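Side-chain contacts in terminal uridylyltransferase 1 (Trypanosoma brucei, PDB 5HZD), which catalyses the addition of uridines from UTP to the 3' ends of guide RNAs, ribosomal RNAs and some mRNAs and takes part in mitochondrial RNA editing: residues R460-I465 and T482-V487; Y6-C11 and L23-E28; R98-K103 and G137-L142; K144-S149 and L287-F292. All blocks are in the same frame, centred on the assembly; numbering follows the deposited sequence. Where two conformers were deposited one is given.

Interaction 1: residues R460-I465 and T482-V487; sequences RYELCI and TKSLRV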
# COMPACT_ATOMS: atom_id res chain seq x y z
N ARG A 460 -13.42 20.53 -1.67
CA ARG A 460 -14.44 20.30 -2.70
C ARG A 460 -15.27 19.09 -2.31
O ARG A 460 -14.75 18.15 -1.67
CB ARG A 460 -13.79 20.00 -4.05
CG ARG A 460 -13.01 21.18 -4.63
CD ARG A 460 -13.93 22.33 -4.92
NE ARG A 460 -13.28 23.38 -5.71
CZ ARG A 460 -13.83 24.52 -6.06
NH1 ARG A 460 -15.09 24.82 -5.72
NH2 ARG A 460 -13.12 25.37 -6.77
N TYR A 461 -16.55 19.14 -2.66
CA TYR A 461 -17.49 18.05 -2.40
C TYR A 461 -18.22 17.70 -3.68
O TYR A 461 -19.41 17.38 -3.67
CB TYR A 461 -18.50 18.46 -1.32
CG TYR A 461 -17.89 18.73 0.05
CD1 TYR A 461 -17.08 17.80 0.66
CD2 TYR A 461 -18.16 19.92 0.73
CE1 TYR A 461 -16.52 18.03 1.91
CE2 TYR A 461 -17.60 20.17 1.98
CZ TYR A 461 -16.80 19.21 2.57
OH TYR A 461 -16.24 19.44 3.81
N GLU A 462 -17.51 17.77 -4.80
CA GLU A 462 -18.06 17.37 -6.08
C GLU A 462 -18.15 15.87 -6.19
O GLU A 462 -19.22 15.31 -6.48
CB GLU A 462 -17.14 17.89 -7.20
CG GLU A 462 -17.76 17.86 -8.56
CD GLU A 462 -18.92 18.84 -8.77
OE1 GLU A 462 -18.91 20.00 -8.26
OE2 GLU A 462 -19.86 18.43 -9.47
N LEU A 463 -17.01 15.21 -5.99
CA LEU A 463 -16.97 13.76 -5.91
C LEU A 463 -16.62 13.41 -4.48
O LEU A 463 -15.55 13.81 -3.99
CB LEU A 463 -15.89 13.20 -6.83
CG LEU A 463 -15.91 13.64 -8.29
CD1 LEU A 463 -14.88 12.80 -9.06
CD2 LEU A 463 -17.30 13.45 -8.88
N CYS A 464 -17.49 12.67 -3.80
CA CYS A 464 -17.28 12.43 -2.37
C CYS A 464 -17.05 10.98 -2.03
O CYS A 464 -17.86 10.11 -2.37
CB CYS A 464 -18.50 12.92 -1.58
SG CYS A 464 -18.69 14.72 -1.67
N ILE A 465 -15.94 10.72 -1.32
CA ILE A 465 -15.63 9.38 -0.82
C ILE A 465 -15.25 9.59 0.64
O ILE A 465 -14.31 10.35 0.95
CB ILE A 465 -14.44 8.77 -1.57
CG1 ILE A 465 -14.78 8.62 -3.06
CG2 ILE A 465 -14.11 7.42 -0.99
CD1 ILE A 465 -13.60 8.02 -3.86
N THR A 482 -14.01 20.88 -13.01
CA THR A 482 -13.32 20.42 -14.23
C THR A 482 -12.54 19.15 -13.96
O THR A 482 -12.56 18.22 -14.77
CB THR A 482 -12.44 21.53 -14.90
OG1 THR A 482 -11.40 21.94 -14.00
CG2 THR A 482 -13.30 22.69 -15.26
N LYS A 483 -11.89 19.06 -12.80
CA LYS A 483 -11.18 17.82 -12.50
C LYS A 483 -12.19 16.66 -12.44
O LYS A 483 -11.88 15.54 -12.86
CB LYS A 483 -10.39 17.94 -11.19
CG LYS A 483 -9.11 18.76 -11.30
CD LYS A 483 -8.16 18.48 -10.14
CE LYS A 483 -6.92 19.36 -10.25
NZ LYS A 483 -5.98 19.11 -9.12
N SER A 484 -13.38 16.92 -11.91
CA SER A 484 -14.36 15.84 -11.72
C SER A 484 -14.82 15.32 -13.08
O SER A 484 -15.09 14.12 -13.23
CB SER A 484 -15.59 16.28 -10.89
OG SER A 484 -16.47 17.11 -11.63
N LEU A 485 -14.87 16.20 -14.07
CA LEU A 485 -15.34 15.78 -15.38
C LEU A 485 -14.22 15.01 -16.10
O LEU A 485 -14.52 14.15 -16.94
CB LEU A 485 -15.83 16.98 -16.19
CG LEU A 485 -17.10 17.59 -15.56
CD1 LEU A 485 -17.67 18.70 -16.43
CD2 LEU A 485 -18.17 16.50 -15.28
N ARG A 486 -12.96 15.31 -15.78
CA ARG A 486 -11.86 14.45 -16.22
C ARG A 486 -12.01 13.04 -15.66
O ARG A 486 -11.78 12.05 -16.37
CB ARG A 486 -10.48 15.06 -15.87
CG ARG A 486 -10.21 16.34 -16.66
CD ARG A 486 -8.94 17.07 -16.19
NE ARG A 486 -7.75 16.23 -16.37
CZ ARG A 486 -7.07 16.17 -17.51
NH1 ARG A 486 -7.45 16.90 -18.55
NH2 ARG A 486 -6.00 15.38 -17.61
N VAL A 487 -12.41 12.92 -14.40
CA VAL A 487 -12.65 11.61 -13.80
C VAL A 487 -13.82 10.91 -14.48
O VAL A 487 -13.72 9.75 -14.87
CB VAL A 487 -12.91 11.73 -12.29
CG1 VAL A 487 -13.27 10.35 -11.72
CG2 VAL A 487 -11.66 12.27 -11.59
O HOH W 1 -19.04 16.69 -11.49
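Leu463 and Ser484 bring the two backbones to 6.7 Å between their CA atoms, the nearest approach of the loop 460-465 to the first turns of helix 481-497. Residues 482-487 are helical, with Val487 N bonded to Lys483 O, and this puts Ser484 and Val487 on one flank of the helix, facing the loop. Leu463 leans against that flank: its CG lies 3.7 Å from Ser484 CB, while CD1 meets Val487 tip to tip, 3.9 Å from Val487 CB. The CD2 branch also rests against Ser484 CB. Glu462 comes in alongside, its methylene CG 3.4 Å from Ser484 OG. With CG anti to the backbone N (chi1 -165°), a bend at chi2 turns the carboxylate aside from Ser484, so that it meets the serine through water. That water donates to Glu462 OE2 at 2.8 Å and to Ser484 OG at 2.6 Å. OE2 is also bonded by His19 of the zinc finger, and Ser484 OG is bonded to Val481 O, one turn back in its own helix. An apolar leucine-valine contact thus lies beside a single water bridge, and with water and His19 both at OE2, the negative charge of Glu462 is probably stabilised where loop, helix and zinc finger converge.

Interaction 2: residues Y6-C11 and L23-E28; sequences YSCDAC and LAHAEE. With ZN (zinc ion), chain B.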
# COMPACT_ATOMS: atom_id res chain seq x y z
N TYR A 6 -21.77 27.69 -5.95
CA TYR A 6 -20.89 26.74 -6.61
C TYR A 6 -19.84 27.57 -7.31
O TYR A 6 -20.14 28.62 -7.86
CB TYR A 6 -21.65 25.93 -7.68
CG TYR A 6 -22.77 25.07 -7.15
CD1 TYR A 6 -24.06 25.59 -7.01
CD2 TYR A 6 -22.56 23.73 -6.83
CE1 TYR A 6 -25.09 24.82 -6.54
CE2 TYR A 6 -23.61 22.95 -6.35
CZ TYR A 6 -24.87 23.51 -6.21
OH TYR A 6 -25.94 22.77 -5.75
N SER A 7 -18.59 27.12 -7.25
CA SER A 7 -17.53 27.89 -7.89
C SER A 7 -16.72 26.97 -8.80
O SER A 7 -16.52 25.78 -8.51
CB SER A 7 -16.63 28.58 -6.87
OG SER A 7 -15.85 27.65 -6.13
N CYS A 8 -16.25 27.56 -9.90
CA CYS A 8 -15.37 26.88 -10.85
C CYS A 8 -13.97 26.68 -10.28
O CYS A 8 -13.48 27.52 -9.51
CB CYS A 8 -15.31 27.71 -12.13
SG CYS A 8 -14.43 26.81 -13.42
N ASP A 9 -13.34 25.55 -10.61
CA ASP A 9 -11.96 25.26 -10.18
C ASP A 9 -10.92 25.60 -11.25
O ASP A 9 -9.74 25.33 -11.06
CB ASP A 9 -11.81 23.79 -9.76
CG ASP A 9 -11.99 22.83 -10.93
OD1 ASP A 9 -12.65 23.23 -11.93
OD2 ASP A 9 -11.49 21.69 -10.83
N ALA A 10 -11.36 26.17 -12.36
CA ALA A 10 -10.48 26.40 -13.52
C ALA A 10 -10.37 27.87 -13.90
O ALA A 10 -9.57 28.25 -14.75
CB ALA A 10 -10.95 25.60 -14.73
N CYS A 11 -11.20 28.70 -13.29
CA CYS A 11 -11.01 30.14 -13.41
C CYS A 11 -11.41 30.75 -12.08
O CYS A 11 -12.16 30.15 -11.32
CB CYS A 11 -11.78 30.71 -14.58
SG CYS A 11 -13.53 30.63 -14.44
N LEU A 23 -21.90 23.01 -14.12
CA LEU A 23 -21.49 21.96 -15.06
C LEU A 23 -21.48 22.51 -16.48
O LEU A 23 -20.55 22.24 -17.26
CB LEU A 23 -22.44 20.77 -14.99
CG LEU A 23 -22.34 19.80 -13.82
CD1 LEU A 23 -23.41 18.74 -13.97
CD2 LEU A 23 -20.96 19.16 -13.76
N ALA A 24 -22.53 23.25 -16.84
CA ALA A 24 -22.59 23.90 -18.15
C ALA A 24 -21.42 24.84 -18.36
O ALA A 24 -20.85 24.89 -19.45
CB ALA A 24 -23.89 24.63 -18.33
N HIS A 25 -21.04 25.57 -17.32
CA HIS A 25 -19.90 26.47 -17.44
C HIS A 25 -18.63 25.68 -17.73
O HIS A 25 -17.79 26.08 -18.55
CB HIS A 25 -19.72 27.28 -16.16
CG HIS A 25 -18.38 27.94 -16.06
ND1 HIS A 25 -18.11 29.15 -16.67
CD2 HIS A 25 -17.24 27.56 -15.45
CE1 HIS A 25 -16.86 29.49 -16.42
NE2 HIS A 25 -16.30 28.53 -15.71
N ALA A 26 -18.47 24.55 -17.04
CA ALA A 26 -17.28 23.71 -17.23
C ALA A 26 -17.12 23.22 -18.68
O ALA A 26 -16.05 23.34 -19.26
CB ALA A 26 -17.27 22.56 -16.25
N GLU A 27 -18.18 22.71 -19.31
CA GLU A 27 -18.11 22.31 -20.71
C GLU A 27 -17.94 23.49 -21.66
O GLU A 27 -17.12 23.46 -22.59
CB GLU A 27 -19.36 21.53 -21.12
CG GLU A 27 -19.49 21.34 -22.63
CD GLU A 27 -18.31 20.59 -23.25
OE1 GLU A 27 -17.72 19.73 -22.58
OE2 GLU A 27 -17.97 20.88 -24.42
N GLU A 28 -18.71 24.55 -21.44
CA GLU A 28 -18.68 25.69 -22.35
C GLU A 28 -17.38 26.52 -22.32
O GLU A 28 -16.91 27.00 -23.36
CB GLU A 28 -19.91 26.58 -22.13
CG GLU A 28 -21.23 25.82 -22.37
CD GLU A 28 -22.47 26.64 -22.00
OE1 GLU A 28 -23.58 26.23 -22.40
OE2 GLU A 28 -22.33 27.67 -21.30
ZN ZN B . -14.31 28.47 -15.01
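The zinc ion is gripped by His25 NE2 at 2.1 Å, Cys8 SG at 2.3 Å and Cys11 SG at 2.4 Å, and His30 supplies the fourth ligand, completing the Cys2His2 set of this atypical C2H2 zinc finger. Both sulfurs approach the imidazole of His25 at its edge. Cys8 SG lies in the ring plane, 3.4 Å from NE2, whereas Cys11 SG stands somewhat farther off, at 3.7 Å from the same nitrogen. Both sulfurs lie at the edge because they share the zinc with NE2. The two cysteines reach it with different first torsions: Cys8 carries SG anti to its backbone N (chi1 -172°), while Cys11 tucks SG between its backbone N and carbonyl carbon (chi1 66°). Ala10 N donates to Cys8 SG at 3.3 Å, with an N-H...S angle of 157°; such a bond would spread some of the negative charge of the thiolate and it ties the turn between the cysteines to the metal site. The His25 ring is stacked with that of His29. Cys8 and Cys11 lie on the turn that follows strand 6-7, which pairs with strand 15-16, and His25 projects from helix 19-30; Asp9 and Ala26 also touch helix 481-497, so the finger sits against that long helix.

Interaction 3: residues R98-K103 and G137-L142; sequences RRWHDK and GSWPPL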
# COMPACT_ATOMS: atom_id res chain seq x y z
N ARG A 98 14.63 -2.53 17.80
CA ARG A 98 14.66 -2.78 19.25
C ARG A 98 15.90 -2.24 19.94
O ARG A 98 15.90 -2.07 21.14
CB ARG A 98 14.47 -4.26 19.57
CG ARG A 98 13.03 -4.69 19.31
CD ARG A 98 12.77 -6.14 19.67
NE ARG A 98 12.95 -6.28 21.12
CZ ARG A 98 12.89 -7.43 21.79
NH1 ARG A 98 13.06 -7.42 23.11
NH2 ARG A 98 12.71 -8.56 21.15
N ARG A 99 16.96 -1.96 19.20
CA ARG A 99 18.13 -1.33 19.82
C ARG A 99 17.82 0.13 20.16
O ARG A 99 18.37 0.67 21.12
CB ARG A 99 19.36 -1.44 18.91
CG ARG A 99 20.55 -0.52 19.27
CD ARG A 99 21.35 -0.95 20.52
NE ARG A 99 21.48 -2.40 20.68
CZ ARG A 99 22.38 -3.15 20.06
NH1 ARG A 99 23.25 -2.60 19.22
NH2 ARG A 99 22.42 -4.46 20.29
N TRP A 100 16.91 0.75 19.40
CA TRP A 100 16.46 2.11 19.68
C TRP A 100 15.39 2.11 20.78
O TRP A 100 15.44 2.90 21.73
CB TRP A 100 15.91 2.70 18.38
CG TRP A 100 15.11 3.93 18.54
CD1 TRP A 100 15.54 5.16 18.94
CD2 TRP A 100 13.71 4.04 18.31
NE1 TRP A 100 14.48 6.04 18.96
CE2 TRP A 100 13.34 5.38 18.58
CE3 TRP A 100 12.73 3.14 17.89
CZ2 TRP A 100 12.02 5.84 18.47
CZ3 TRP A 100 11.41 3.57 17.79
CH2 TRP A 100 11.08 4.93 18.06
N HIS A 101 14.45 1.18 20.69
CA HIS A 101 13.37 1.12 21.66
C HIS A 101 12.97 -0.33 21.86
O HIS A 101 12.34 -0.93 21.00
CB HIS A 101 12.18 1.93 21.14
CG HIS A 101 11.12 2.13 22.17
ND1 HIS A 101 11.29 2.99 23.24
CD2 HIS A 101 9.90 1.58 22.31
CE1 HIS A 101 10.20 2.97 23.98
NE2 HIS A 101 9.34 2.11 23.45
N ASP A 102 13.34 -0.90 23.01
CA ASP A 102 13.22 -2.34 23.18
C ASP A 102 11.82 -2.89 23.02
O ASP A 102 11.63 -4.04 22.58
CB ASP A 102 13.79 -2.79 24.53
CG ASP A 102 13.72 -4.29 24.69
OD1 ASP A 102 14.42 -4.99 23.91
OD2 ASP A 102 12.93 -4.75 25.56
N LYS A 103 10.82 -2.08 23.34
CA LYS A 103 9.45 -2.56 23.29
C LYS A 103 8.77 -2.31 21.94
O LYS A 103 7.63 -2.72 21.75
CB LYS A 103 8.64 -1.93 24.40
CG LYS A 103 9.01 -2.51 25.77
CD LYS A 103 8.25 -1.82 26.87
CE LYS A 103 6.80 -2.23 26.83
NZ LYS A 103 6.05 -1.71 28.02
N GLY A 137 -1.49 6.19 25.33
CA GLY A 137 -1.59 7.45 24.61
C GLY A 137 -0.25 8.15 24.44
O GLY A 137 -0.19 9.37 24.35
N SER A 138 0.84 7.38 24.41
CA SER A 138 2.19 7.94 24.31
C SER A 138 2.98 7.33 23.17
O SER A 138 4.16 7.07 23.32
CB SER A 138 2.96 7.67 25.60
OG SER A 138 2.34 8.32 26.70
N TRP A 139 2.33 7.11 22.03
CA TRP A 139 3.04 6.65 20.83
C TRP A 139 2.46 7.38 19.63
O TRP A 139 1.24 7.56 19.55
CB TRP A 139 2.91 5.12 20.62
CG TRP A 139 3.91 4.64 19.62
CD1 TRP A 139 3.73 4.49 18.27
CD2 TRP A 139 5.30 4.35 19.87
NE1 TRP A 139 4.91 4.10 17.67
CE2 TRP A 139 5.89 4.01 18.63
CE3 TRP A 139 6.10 4.34 21.02
CZ2 TRP A 139 7.23 3.67 18.51
CZ3 TRP A 139 7.43 4.01 20.91
CH2 TRP A 139 7.99 3.66 19.65
N PRO A 140 3.32 7.84 18.71
CA PRO A 140 4.77 7.72 18.65
C PRO A 140 5.52 8.76 19.46
O PRO A 140 4.94 9.82 19.82
CB PRO A 140 5.07 7.91 17.15
CG PRO A 140 4.00 8.86 16.71
CD PRO A 140 2.76 8.44 17.49
N PRO A 141 6.80 8.49 19.75
CA PRO A 141 7.64 9.54 20.32
C PRO A 141 7.93 10.55 19.22
O PRO A 141 7.49 10.33 18.10
CB PRO A 141 8.91 8.79 20.72
CG PRO A 141 9.01 7.66 19.73
CD PRO A 141 7.57 7.29 19.37
N LEU A 142 8.69 11.60 19.51
CA LEU A 142 8.86 12.63 18.48
C LEU A 142 9.47 12.04 17.23
O LEU A 142 10.57 11.46 17.24
CB LEU A 142 9.70 13.78 19.02
CG LEU A 142 8.84 14.72 19.90
CD1 LEU A 142 9.66 15.78 20.50
CD2 LEU A 142 7.70 15.36 19.11
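Trp139 reaches across to Trp100 and His101, and its side chain can be followed outward from CB. The first bond sets CG anti to the backbone N (chi1 -165°), which carries the far end of the indole to Trp100 and His101 at the end of helix 80-100. On the way, Pro140 CB and Pro141 CD lie over one face, toward its rim, the latter 3.4 Å above the ring plane. The pyrrole nitrogen NE1 makes weak hydrogen bonds to Phe289 O and Val128 O. Farther out, CZ2 passes 4.1 Å from Trp100 CH2. At the far rim CZ3 lies over one face of the His101 imidazole, 3.7 Å from NE2, with the His101 ring and the six-membered ring of Trp139 inclined at 45°. The outermost carbon, CH2, meets Trp100 CH2 at 3.7 Å. Here the two six-membered rings touch rim to rim, their planes at 65° and neither lying over the other. Pro141 completes the contact from the same loop, its CG at the edge of the Trp100 ring and 3.7 Å from CZ2. Trp100 is flanked on one face by His101 CB, and His101 itself is fixed through NE2 by a hydrogen bond to Asp130. The three rings form an aromatic cluster near the surface of the catalytic palm region, joining the end of helix 80-100 to the proline-bearing loop, with its cis peptide before Pro140, that leads into helix 143-156.

Interaction 4: residues K144-S149 and L287-F292; sequences KNAVRS and LSFRAF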
# COMPACT_ATOMS: atom_id res chain seq x y z
N LYS A 144 10.55 13.06 14.22
CA LYS A 144 11.75 13.50 13.54
C LYS A 144 12.98 12.83 14.18
O LYS A 144 13.96 12.46 13.51
CB LYS A 144 11.87 15.03 13.63
CG LYS A 144 13.22 15.59 13.22
CD LYS A 144 13.30 17.10 13.39
CE LYS A 144 14.76 17.58 13.33
NZ LYS A 144 15.49 17.06 12.13
N ASN A 145 12.92 12.67 15.51
CA ASN A 145 14.08 12.09 16.18
C ASN A 145 14.15 10.60 15.99
O ASN A 145 15.23 10.02 15.85
CB ASN A 145 14.08 12.46 17.68
CG ASN A 145 14.15 13.93 17.88
OD1 ASN A 145 14.90 14.60 17.17
ND2 ASN A 145 13.39 14.45 18.82
N ALA A 146 12.98 9.95 15.95
CA ALA A 146 12.90 8.52 15.68
C ALA A 146 13.48 8.22 14.29
O ALA A 146 14.26 7.28 14.11
CB ALA A 146 11.44 8.06 15.76
N VAL A 147 13.12 9.04 13.31
CA VAL A 147 13.66 8.86 11.96
C VAL A 147 15.18 8.96 11.96
O VAL A 147 15.85 8.10 11.35
CB VAL A 147 13.09 9.93 10.98
CG1 VAL A 147 13.99 10.07 9.73
CG2 VAL A 147 11.66 9.59 10.61
N ARG A 148 15.74 9.96 12.65
CA ARG A 148 17.21 10.13 12.68
C ARG A 148 17.86 8.97 13.45
O ARG A 148 18.87 8.45 13.00
CB ARG A 148 17.60 11.50 13.25
CG ARG A 148 16.99 12.63 12.40
CD ARG A 148 16.91 13.98 13.08
NE ARG A 148 18.22 14.43 13.53
CZ ARG A 148 18.51 14.70 14.80
NH1 ARG A 148 17.56 14.56 15.73
NH2 ARG A 148 19.73 15.10 15.14
N SER A 149 17.25 8.55 14.56
CA SER A 149 17.83 7.45 15.35
C SER A 149 17.90 6.16 14.57
O SER A 149 18.96 5.49 14.55
CB SER A 149 17.01 7.22 16.62
OG SER A 149 17.13 8.34 17.49
N LEU A 287 9.36 3.15 6.18
CA LEU A 287 9.27 2.88 7.62
C LEU A 287 8.63 4.08 8.33
O LEU A 287 9.09 5.21 8.22
CB LEU A 287 10.69 2.59 8.14
CG LEU A 287 10.88 2.16 9.59
CD1 LEU A 287 12.28 1.63 9.77
CD2 LEU A 287 10.64 3.32 10.56
N SER A 288 7.53 3.84 9.03
CA SER A 288 6.80 4.87 9.75
C SER A 288 6.51 4.40 11.16
O SER A 288 6.82 3.25 11.52
CB SER A 288 5.48 5.17 9.03
OG SER A 288 4.71 3.97 8.87
N PHE A 289 5.92 5.30 11.95
CA PHE A 289 5.80 5.06 13.39
C PHE A 289 4.37 5.09 13.89
O PHE A 289 4.12 5.09 15.11
CB PHE A 289 6.66 6.08 14.15
CG PHE A 289 8.11 5.99 13.82
CD1 PHE A 289 8.92 5.07 14.46
CD2 PHE A 289 8.66 6.79 12.81
CE1 PHE A 289 10.27 4.95 14.16
CE2 PHE A 289 10.00 6.67 12.49
CZ PHE A 289 10.80 5.76 13.16
N ARG A 290 3.43 5.14 12.95
CA ARG A 290 2.02 5.22 13.32
C ARG A 290 1.25 3.96 12.98
O ARG A 290 1.65 3.17 12.13
CB ARG A 290 1.38 6.41 12.58
CG ARG A 290 2.12 7.71 12.88
CD ARG A 290 1.42 8.92 12.27
NE ARG A 290 2.25 10.11 12.44
CZ ARG A 290 1.87 11.33 12.06
NH1 ARG A 290 0.69 11.50 11.48
NH2 ARG A 290 2.68 12.37 12.25
N ALA A 291 0.11 3.77 13.64
CA ALA A 291 -0.66 2.53 13.49
C ALA A 291 -1.79 2.61 12.47
O ALA A 291 -2.34 1.58 12.09
CB ALA A 291 -1.21 2.08 14.83
N PHE A 292 -2.15 3.81 12.01
CA PHE A 292 -3.36 3.94 11.20
C PHE A 292 -3.37 3.07 9.94
O PHE A 292 -4.42 2.53 9.58
CB PHE A 292 -3.69 5.41 10.89
CG PHE A 292 -2.85 6.01 9.78
CD1 PHE A 292 -3.30 6.00 8.48
CD2 PHE A 292 -1.64 6.63 10.07
CE1 PHE A 292 -2.54 6.55 7.46
CE2 PHE A 292 -0.88 7.20 9.05
CZ PHE A 292 -1.33 7.15 7.74
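Helix 143-156 passes the end of strand 285-288 with Ala146 and Val147 opposite Phe289 and Ser288, the CA atoms of each pair 8.2 Å apart. Phe289, the first residue beyond the strand, spans the gap. Its CG is anti to the carbonyl carbon (chi1 -61°), which swings the ring out toward the helix. Ala146 points its methyl at one face of that ring: CB stands 3.7 Å from the centroid, only 19° off the ring normal, a CH-pi contact. The methyl sits off centre toward the CZ end, where it comes within 3.5 Å of that atom. Val147 takes the neighbouring side. Its CG2, anti to the carbonyl carbon, meets the ring at the edge, near the plane, 3.8 Å from CE2, and the valine and phenylalanine side chains cross at about a right angle. The phenyl ring is therefore held on a face and along an edge by two successive helix residues, which limits how it can tilt. Pro140, Glu143 and Ile150 also touch Phe289, while Ala146 packs against Trp100 and Val147 against Ile175, so the contact is set within the core between helix and sheet. Leu287, two residues earlier and in the strand, points toward the helix as well and reaches Ile150. Every atom that meets across this junction is carbon, and the contact rests on dispersion and shape, docking helix 143-156 on the central beta sheet of the palm, with the Phe289 side chain about 10 Å from that of Asp286, which by similarity is probably important for catalysis.

From the N terminus, interaction 2 closes first, a short loop of the zinc finger that folds strand 6-7 and its turn onto helix 19-30. Interaction 3 then ties the end of helix 80-100 to the loop after helix 131-135, and interaction 4 spans 137 residues from helix 143-156 to strand 285-288, docking that helix at the palm sheet. Interaction 1 closes last, returning loop 460-465 onto the start of helix 481-497. All four are in series, none nested or crossed. Interactions 3 and 4 touch, their centres 9 Å apart. Interactions 1 and 2 also touch, through probable hydrogen bonds of Thr482 with Asp9 and Arg460 with Ser7, joining the N-terminal finger to the C-terminal part.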